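Local coordinates for DUF1881 domain-containing protein (Neurospora crassa, PDB 5Z6D) that is of unknown cellular function but joins a betagamma-crystallin domain, whose calcium site is rendered inoperative by the domain interface, to an immunoglobulin-like domain, at residues D89-S94 with G172-V177; I93-K98 with L110-R115. The protein carries 1 engineered substitution. All blocks are in the same frame, centred on the assembly; numbering follows the deposited sequence.

From the N terminus, the chain leaves the betagamma-crystallin domain and enters strand 91-99 of the Ig-like domain, from which both contacts start. Contact 2 closes first, after 11 intervening residues, when strand 108-112 comes back facing residues 93-98. Contact 1 closes much later, when residues 172-177 reach the beginning of the same strand, so the short loop nests within the long one, the two sharing Ile93 and Ser94. Strand 91-99 belongs to the mixed sheet, whereas 108-112 and the edge strand 173-177 belong to the five-stranded antiparallel sheet. Together the contacts join the two layers of the sandwich. The centres of the two contacts lie about 13 Å apart, and they meet where Val176 CG2 lies 4.3 Å from Phe95 CE1.

Contact 1: residues D89-S94 with G172-V177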
ATOM      1  N   ASP A  89     -12.738  -7.279   3.998  1.00 22.67           N
ATOM      2  CA  ASP A  89     -11.814  -8.354   3.684  1.00 25.49           C
ATOM      3  C   ASP A  89     -11.021  -8.063   2.415  1.00 25.94           C
ATOM      4  O   ASP A  89     -10.311  -8.926   1.897  1.00 25.28           O
ATOM      5  CB  ASP A  89     -12.554  -9.697   3.569  1.00 38.14           C
ATOM      6  CG  ASP A  89     -13.687  -9.672   2.557  1.00 45.13           C
ATOM      7  OD1 ASP A  89     -14.146  -8.574   2.166  1.00 41.15           O
ATOM      8  OD2 ASP A  89     -14.133 -10.772   2.163  1.00 53.57           O
ATOM      9  N   THR A  90     -11.141  -6.838   1.920  1.00 21.47           N
ATOM     10  CA  THR A  90     -10.263  -6.370   0.854  1.00 20.83           C
ATOM     11  C   THR A  90      -8.892  -6.078   1.448  1.00 23.69           C
ATOM     12  O   THR A  90      -8.791  -5.571   2.566  1.00 24.62           O
ATOM     13  CB  THR A  90     -10.841  -5.134   0.170  1.00 21.26           C
ATOM     14  OG1 THR A  90     -12.003  -5.518  -0.579  1.00 24.18           O
ATOM     15  CG2 THR A  90      -9.826  -4.495  -0.764  1.00 20.73           C
ATOM     16  N   ARG A  91      -7.841  -6.419   0.704  1.00 20.50           N
ATOM     17  CA  ARG A  91      -6.476  -6.379   1.216  1.00 23.56           C
ATOM     18  C   ARG A  91      -5.628  -5.277   0.623  1.00 23.54           C
ATOM     19  O   ARG A  91      -5.565  -5.113  -0.598  1.00 20.63           O
ATOM     20  CB  ARG A  91      -5.776  -7.705   0.950  1.00 22.13           C
ATOM     21  CG  ARG A  91      -6.358  -8.868   1.718  1.00 28.55           C
ATOM     22  CD  ARG A  91      -6.164  -8.680   3.193  1.00 35.59           C
ATOM     23  NE  ARG A  91      -6.574  -9.864   3.942  1.00 47.87           N
ATOM     24  CZ  ARG A  91      -6.391 -10.011   5.248  1.00 51.22           C
ATOM     25  NH1 ARG A  91      -5.798  -9.049   5.943  1.00 49.05           N
ATOM     26  NH2 ARG A  91      -6.789 -11.122   5.857  1.00 56.65           N
ATOM     27  N   ALA A  92      -4.945  -4.544   1.498  1.00 17.30           N
ATOM     28  CA  ALA A  92      -3.882  -3.655   1.053  1.00 17.39           C
ATOM     29  C   ALA A  92      -2.622  -4.474   0.859  1.00 14.76           C
ATOM     30  O   ALA A  92      -2.129  -5.112   1.783  1.00 20.68           O
ATOM     31  CB  ALA A  92      -3.652  -2.535   2.051  1.00 22.17           C
ATOM     32  N   ILE A  93      -2.112  -4.466  -0.369  1.00 15.09           N
ATOM     33  CA  ILE A  93      -0.867  -5.135  -0.687  1.00 16.18           C
ATOM     34  C   ILE A  93       0.265  -4.148  -0.473  1.00 16.40           C
ATOM     35  O   ILE A  93       0.265  -3.052  -1.074  1.00 19.29           O
ATOM     36  CB  ILE A  93      -0.824  -5.653  -2.143  1.00 18.27           C
ATOM     37  CG1 ILE A  93      -2.060  -6.498  -2.466  1.00 19.09           C
ATOM     38  CG2 ILE A  93       0.441  -6.481  -2.384  1.00 21.98           C
ATOM     39  CD1 ILE A  93      -2.135  -6.897  -3.948  1.00 22.14           C
ATOM     40  N   SER A  94       1.224  -4.553   0.365  1.00 15.99           N
ATOM     41  CA  SER A  94       2.341  -3.685   0.729  1.00 15.91           C
ATOM     42  C   SER A  94       3.696  -4.393   0.688  1.00 19.74           C
ATOM     43  O   SER A  94       3.796  -5.577   0.999  1.00 17.34           O
ATOM     44  CB  SER A  94       2.115  -3.083   2.117  1.00 19.84           C
ATOM     45  OG  SER A  94       2.068  -4.094   3.110  1.00 22.59           O
ATOM     46  N   GLY A 172      -7.050 -17.450   2.311  1.00 43.58           N
ATOM     47  CA  GLY A 172      -7.688 -16.147   2.320  1.00 36.47           C
ATOM     48  C   GLY A 172      -6.637 -15.055   2.325  1.00 38.56           C
ATOM     49  O   GLY A 172      -6.750 -14.070   3.057  1.00 38.15           O
ATOM     50  N   GLU A 173      -5.602 -15.236   1.509  1.00 32.49           N
ATOM     51  CA  GLU A 173      -4.460 -14.311   1.531  1.00 31.56           C
ATOM     52  C   GLU A 173      -4.137 -13.809   0.138  1.00 27.49           C
ATOM     53  O   GLU A 173      -4.668 -14.317  -0.833  1.00 27.63           O
ATOM     54  CB  GLU A 173      -3.215 -14.987   2.116  1.00 35.12           C
ATOM     55  CG  GLU A 173      -3.177 -15.072   3.629  1.00 43.41           C
ATOM     56  CD  GLU A 173      -1.934 -15.777   4.132  1.00 47.92           C
ATOM     57  OE1 GLU A 173      -1.372 -16.604   3.378  1.00 42.04           O
ATOM     58  OE2 GLU A 173      -1.518 -15.502   5.278  1.00 57.04           O
ATOM     59  N   VAL A 174      -3.269 -12.805   0.040  1.00 23.82           N
ATOM     60  CA  VAL A 174      -2.664 -12.468  -1.244  1.00 24.07           C
ATOM     61  C   VAL A 174      -1.340 -13.207  -1.363  1.00 24.45           C
ATOM     62  O   VAL A 174      -0.562 -13.261  -0.407  1.00 25.43           O
ATOM     63  CB  VAL A 174      -2.434 -10.951  -1.388  1.00 24.01           C
ATOM     64  CG1 VAL A 174      -1.634 -10.629  -2.661  1.00 24.37           C
ATOM     65  CG2 VAL A 174      -3.761 -10.212  -1.385  1.00 22.29           C
ATOM     66  N   ASP A 175      -1.088 -13.795  -2.530  1.00 21.28           N
ATOM     67  CA  ASP A 175       0.172 -14.471  -2.797  1.00 22.07           C
ATOM     68  C   ASP A 175       0.979 -13.732  -3.857  1.00 21.51           C
ATOM     69  O   ASP A 175       0.431 -13.285  -4.875  1.00 24.50           O
ATOM     70  CB  ASP A 175      -0.055 -15.899  -3.278  1.00 26.32           C
ATOM     71  CG  ASP A 175      -0.467 -16.833  -2.173  1.00 37.97           C
ATOM     72  OD1 ASP A 175      -0.696 -16.357  -1.044  1.00 42.48           O
ATOM     73  OD2 ASP A 175      -0.574 -18.046  -2.449  1.00 40.99           O
ATOM     74  N   VAL A 176       2.274 -13.610  -3.604  1.00 21.55           N
ATOM     75  CA  VAL A 176       3.223 -13.246  -4.640  1.00 24.27           C
ATOM     76  C   VAL A 176       3.660 -14.525  -5.331  1.00 31.32           C
ATOM     77  O   VAL A 176       4.154 -15.445  -4.682  1.00 33.42           O
ATOM     78  CB  VAL A 176       4.444 -12.509  -4.063  1.00 27.48           C
ATOM     79  CG1 VAL A 176       5.553 -12.431  -5.094  1.00 26.03           C
ATOM     80  CG2 VAL A 176       4.049 -11.114  -3.584  1.00 25.45           C
ATOM     81  N   VAL A 177       3.448 -14.594  -6.641  1.00 28.15           N
ATOM     82  CA  VAL A 177       3.919 -15.717  -7.428  1.00 33.76           C
ATOM     83  C   VAL A 177       5.209 -15.330  -8.137  1.00 34.76           C
ATOM     84  O   VAL A 177       5.218 -14.437  -8.986  1.00 36.67           O
ATOM     85  CB  VAL A 177       2.879 -16.161  -8.456  1.00 36.07           C
ATOM     86  CG1 VAL A 177       3.369 -17.403  -9.190  1.00 37.76           C
ATOM     87  CG2 VAL A 177       1.554 -16.428  -7.765  1.00 35.98           C
TER
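Val174 faces Ile93 and Arg91 across the two layers of the Ig-like beta sandwich, giving one methyl to each. Its CG1 lies 4.0 Å from Ile93 CD1, and the two beta-branched side chains cross at about a right angle. Its CG2 reaches the aliphatic root of the arginine, 4.0 Å from Arg91 CB. With CG1 of Val174 anti to the backbone N (chi1 173°) and CG2 beside it, CG1 is directed at Ile93 and CG2 at Arg91. Valine and isoleucine suit these buried strand positions, whereas an arginine fits a partly exposed one: its CB packs against the valine while the chain, bent at chi2 (-65°), carries the guanidinium toward Gly172. There NH2 of Arg91 comes within 4.1 Å of Gly172 O, oblique to the guanidinium and too far for a hydrogen bond. Glu173 lies nearby with opposite charge but makes no ion pair with the arginine.

In the next shell, Phe165 of strand 157-168 packs on Ile93 and Trp167 on Arg91. Gly172 and Glu173 both face Asn168 in a G1 beta bulge, and the positive phi of 63° suits glycine at the first of these positions. Arg190 NH2 is hydrogen-bonded to Val174 O and forms a salt bridge with Asp175 OD1; the other carboxylate oxygen, Asp175 OD2, is hydrogen-bonded to Asn168 ND2.

Contact 2: residues I93-K98 with L110-R115; sequences ISFLFK and LKVDAR
The Phe97 ring carries the CB methylene of Leu110 over the centre of one face, whereas the Phe95 ring receives a methyl of Val112 at its edge, both in the core of the Ig-like beta sandwich. Leu110 CB stands 3.7 Å from the centroid of the Phe97 ring and 12° off its normal, a CH-pi contact. The backbone joins this approach, with Leu110 N 3.6 Å from Phe97 CE2. At Phe95, CD2 meets Val112 CG2 at 4.1 Å near the ring plane, and the two side chains cross at about a right angle. Leu110 CD2 serves both aromatics, lying 4.0 Å from Phe97 CD1 and 4.2 Å from Phe95 CD2. Both rings start toward the facing strand but are turned differently: Phe97 places CG opposite its backbone N (chi1 -175°), Phe95 beside its own. With an alanine at Phe97, Leu110 would probably lose the flat surface beneath its CB and a gap would open beside its CD2.

The strand segments run nearly antiparallel, at 161°, with axes 9.3 Å apart, a spacing that broad phenylalanine rings and branched Leu110 and Val112 can bridge. Leu110 also packs on Val147 and Val149, and Val133 touches both Phe95 and Val112. Beyond Val112 the chain makes an inverse gamma turn centred on Asp113, closed by a weak hydrogen bond of 2.9 Å from Ala114 N to Val112 O.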
ATOM      1  N   ILE A  93      -2.112  -4.466  -0.369  1.00 15.09           N
ATOM      2  CA  ILE A  93      -0.867  -5.135  -0.687  1.00 16.18           C
ATOM      3  C   ILE A  93       0.265  -4.148  -0.473  1.00 16.40           C
ATOM      4  O   ILE A  93       0.265  -3.052  -1.074  1.00 19.29           O
ATOM      5  CB  ILE A  93      -0.824  -5.653  -2.143  1.00 18.27           C
ATOM      6  CG1 ILE A  93      -2.060  -6.498  -2.466  1.00 19.09           C
ATOM      7  CG2 ILE A  93       0.441  -6.481  -2.384  1.00 21.98           C
ATOM      8  CD1 ILE A  93      -2.135  -6.897  -3.948  1.00 22.14           C
ATOM      9  N   SER A  94       1.224  -4.553   0.365  1.00 15.99           N
ATOM     10  CA  SER A  94       2.341  -3.685   0.729  1.00 15.91           C
ATOM     11  C   SER A  94       3.696  -4.393   0.688  1.00 19.74           C
ATOM     12  O   SER A  94       3.796  -5.577   0.999  1.00 17.34           O
ATOM     13  CB  SER A  94       2.115  -3.083   2.117  1.00 19.84           C
ATOM     14  OG  SER A  94       2.068  -4.094   3.110  1.00 22.59           O
ATOM     15  N   PHE A  95       4.721  -3.648   0.280  1.00 17.70           N
ATOM     16  CA  PHE A  95       6.110  -4.120   0.204  1.00 15.85           C
ATOM     17  C   PHE A  95       7.033  -3.319   1.114  1.00 16.84           C
ATOM     18  O   PHE A  95       6.851  -2.099   1.262  1.00 18.02           O
ATOM     19  CB  PHE A  95       6.681  -3.961  -1.207  1.00 14.26           C
ATOM     20  CG  PHE A  95       6.254  -4.993  -2.199  1.00 16.55           C
ATOM     21  CD1 PHE A  95       5.577  -6.140  -1.834  1.00 18.82           C
ATOM     22  CD2 PHE A  95       6.635  -4.826  -3.537  1.00 16.03           C
ATOM     23  CE1 PHE A  95       5.221  -7.075  -2.788  1.00 20.28           C
ATOM     24  CE2 PHE A  95       6.279  -5.753  -4.494  1.00 23.06           C
ATOM     25  CZ  PHE A  95       5.586  -6.883  -4.130  1.00 19.39           C
ATOM     26  N   LEU A  96       8.047  -3.982   1.670  1.00 16.01           N
ATOM     27  CA  LEU A  96       9.189  -3.303   2.286  1.00 18.01           C
ATOM     28  C   LEU A  96      10.466  -3.822   1.612  1.00 18.64           C
ATOM     29  O   LEU A  96      10.682  -5.035   1.546  1.00 22.62           O
ATOM     30  CB  LEU A  96       9.219  -3.541   3.800  1.00 23.12           C
ATOM     31  CG  LEU A  96      10.246  -2.743   4.611  1.00 25.00           C
ATOM     32  CD1 LEU A  96       9.906  -1.268   4.572  1.00 27.78           C
ATOM     33  CD2 LEU A  96      10.286  -3.250   6.039  1.00 31.59           C
ATOM     34  N   PHE A  97      11.303  -2.907   1.121  1.00 17.58           N
ATOM     35  CA  PHE A  97      12.457  -3.273   0.299  1.00 18.02           C
ATOM     36  C   PHE A  97      13.752  -3.283   1.103  1.00 19.69           C
ATOM     37  O   PHE A  97      14.159  -2.258   1.658  1.00 19.52           O
ATOM     38  CB  PHE A  97      12.576  -2.315  -0.887  1.00 17.80           C
ATOM     39  CG  PHE A  97      13.671  -2.673  -1.867  1.00 17.72           C
ATOM     40  CD1 PHE A  97      13.914  -3.991  -2.218  1.00 17.13           C
ATOM     41  CD2 PHE A  97      14.440  -1.675  -2.466  1.00 16.04           C
ATOM     42  CE1 PHE A  97      14.918  -4.317  -3.145  1.00 16.82           C
ATOM     43  CE2 PHE A  97      15.454  -1.998  -3.391  1.00 16.78           C
ATOM     44  CZ  PHE A  97      15.681  -3.322  -3.735  1.00 18.20           C
ATOM     45  N   LYS A  98      14.382  -4.454   1.152  1.00 19.19           N
ATOM     46  CA  LYS A  98      15.624  -4.644   1.891  1.00 19.36           C
ATOM     47  C   LYS A  98      16.732  -5.065   0.958  1.00 18.91           C
ATOM     48  O   LYS A  98      16.486  -5.521  -0.165  1.00 22.58           O
ATOM     49  CB  LYS A  98      15.458  -5.690   3.004  1.00 20.68           C
ATOM     50  CG  LYS A  98      14.438  -5.303   4.079  1.00 23.42           C
ATOM     51  CD  LYS A  98      14.772  -3.966   4.714  1.00 26.98           C
ATOM     52  CE  LYS A  98      13.829  -3.643   5.872  1.00 32.61           C
ATOM     53  NZ  LYS A  98      13.994  -2.228   6.318  1.00 36.64           N
ATOM     54  N   LEU A 110      13.476  -0.026  -5.735  1.00 16.75           N
ATOM     55  CA  LEU A 110      12.512  -0.927  -6.312  1.00 14.75           C
ATOM     56  C   LEU A 110      11.312  -0.081  -6.743  1.00 18.96           C
ATOM     57  O   LEU A 110      10.580   0.454  -5.908  1.00 18.64           O
ATOM     58  CB  LEU A 110      12.113  -1.991  -5.304  1.00 15.75           C
ATOM     59  CG  LEU A 110      10.975  -2.913  -5.714  1.00 19.44           C
ATOM     60  CD1 LEU A 110      11.400  -3.781  -6.886  1.00 23.80           C
ATOM     61  CD2 LEU A 110      10.587  -3.766  -4.506  1.00 20.24           C
ATOM     62  N   LYS A 111      11.165   0.097  -8.050  1.00 18.55           N
ATOM     63  CA  LYS A 111      10.035   0.810  -8.610  1.00 17.49           C
ATOM     64  C   LYS A 111       8.945  -0.185  -8.959  1.00 19.03           C
ATOM     65  O   LYS A 111       9.201  -1.183  -9.647  1.00 18.13           O
ATOM     66  CB  LYS A 111      10.463   1.595  -9.858  1.00 20.17           C
ATOM     67  CG  LYS A 111       9.347   2.396 -10.513  1.00 19.14           C
ATOM     68  CD  LYS A 111       9.837   3.038 -11.814  1.00 26.86           C
ATOM     69  CE  LYS A 111       8.723   3.798 -12.503  1.00 35.48           C
ATOM     70  NZ  LYS A 111       9.012   4.011 -13.947  1.00 47.97           N
ATOM     71  N   VAL A 112       7.733   0.085  -8.480  1.00 13.10           N
ATOM     72  CA  VAL A 112       6.618  -0.810  -8.686  1.00 14.51           C
ATOM     73  C   VAL A 112       5.524  -0.022  -9.386  1.00 20.12           C
ATOM     74  O   VAL A 112       4.992   0.930  -8.822  1.00 19.74           O
ATOM     75  CB  VAL A 112       6.093  -1.377  -7.344  1.00 18.15           C
ATOM     76  CG1 VAL A 112       4.966  -2.346  -7.594  1.00 18.48           C
ATOM     77  CG2 VAL A 112       7.205  -2.071  -6.572  1.00 17.35           C
ATOM     78  N   ASP A 113       5.224  -0.375 -10.636  1.00 17.88           N
ATOM     79  CA  ASP A 113       4.301   0.439 -11.416  1.00 18.93           C
ATOM     80  C   ASP A 113       2.860   0.024 -11.189  1.00 20.42           C
ATOM     81  O   ASP A 113       2.208  -0.497 -12.093  1.00 24.89           O
ATOM     82  CB  ASP A 113       4.629   0.352 -12.905  1.00 24.52           C
ATOM     83  CG  ASP A 113       5.658   1.373 -13.333  1.00 47.09           C
ATOM     84  OD1 ASP A 113       5.958   2.285 -12.533  1.00 51.56           O
ATOM     85  OD2 ASP A 113       6.156   1.267 -14.475  1.00 53.96           O
ATOM     86  N   ALA A 114       2.371   0.240  -9.974  1.00 17.23           N
ATOM     87  CA  ALA A 114       1.018  -0.155  -9.622  1.00 20.89           C
ATOM     88  C   ALA A 114      -0.011   0.720 -10.318  1.00 21.62           C
ATOM     89  O   ALA A 114      -0.052   1.933 -10.110  1.00 25.52           O
ATOM     90  CB  ALA A 114       0.834  -0.082  -8.128  1.00 19.26           C
ATOM     91  N   ARG A 115      -0.859   0.106 -11.132  1.00 19.89           N
ATOM     92  CA  ARG A 115      -1.754   0.907 -11.946  1.00 27.27           C
ATOM     93  C   ARG A 115      -2.977   1.370 -11.157  1.00 31.27           C
ATOM     94  O   ARG A 115      -3.600   2.369 -11.524  1.00 35.35           O
ATOM     95  CB  ARG A 115      -2.158   0.131 -13.199  1.00 27.22           C
ATOM     96  CG  ARG A 115      -0.974  -0.138 -14.117  1.00 32.78           C
ATOM     97  CD  ARG A 115      -1.390  -0.815 -15.412  1.00 40.81           C
ATOM     98  NE  ARG A 115      -1.995   0.116 -16.363  1.00 49.97           N
ATOM     99  CZ  ARG A 115      -2.116  -0.125 -17.665  1.00 54.71           C
ATOM    100  NH1 ARG A 115      -1.662  -1.262 -18.177  1.00 53.68           N
ATOM    101  NH2 ARG A 115      -2.685   0.774 -18.459  1.00 56.43           N
TER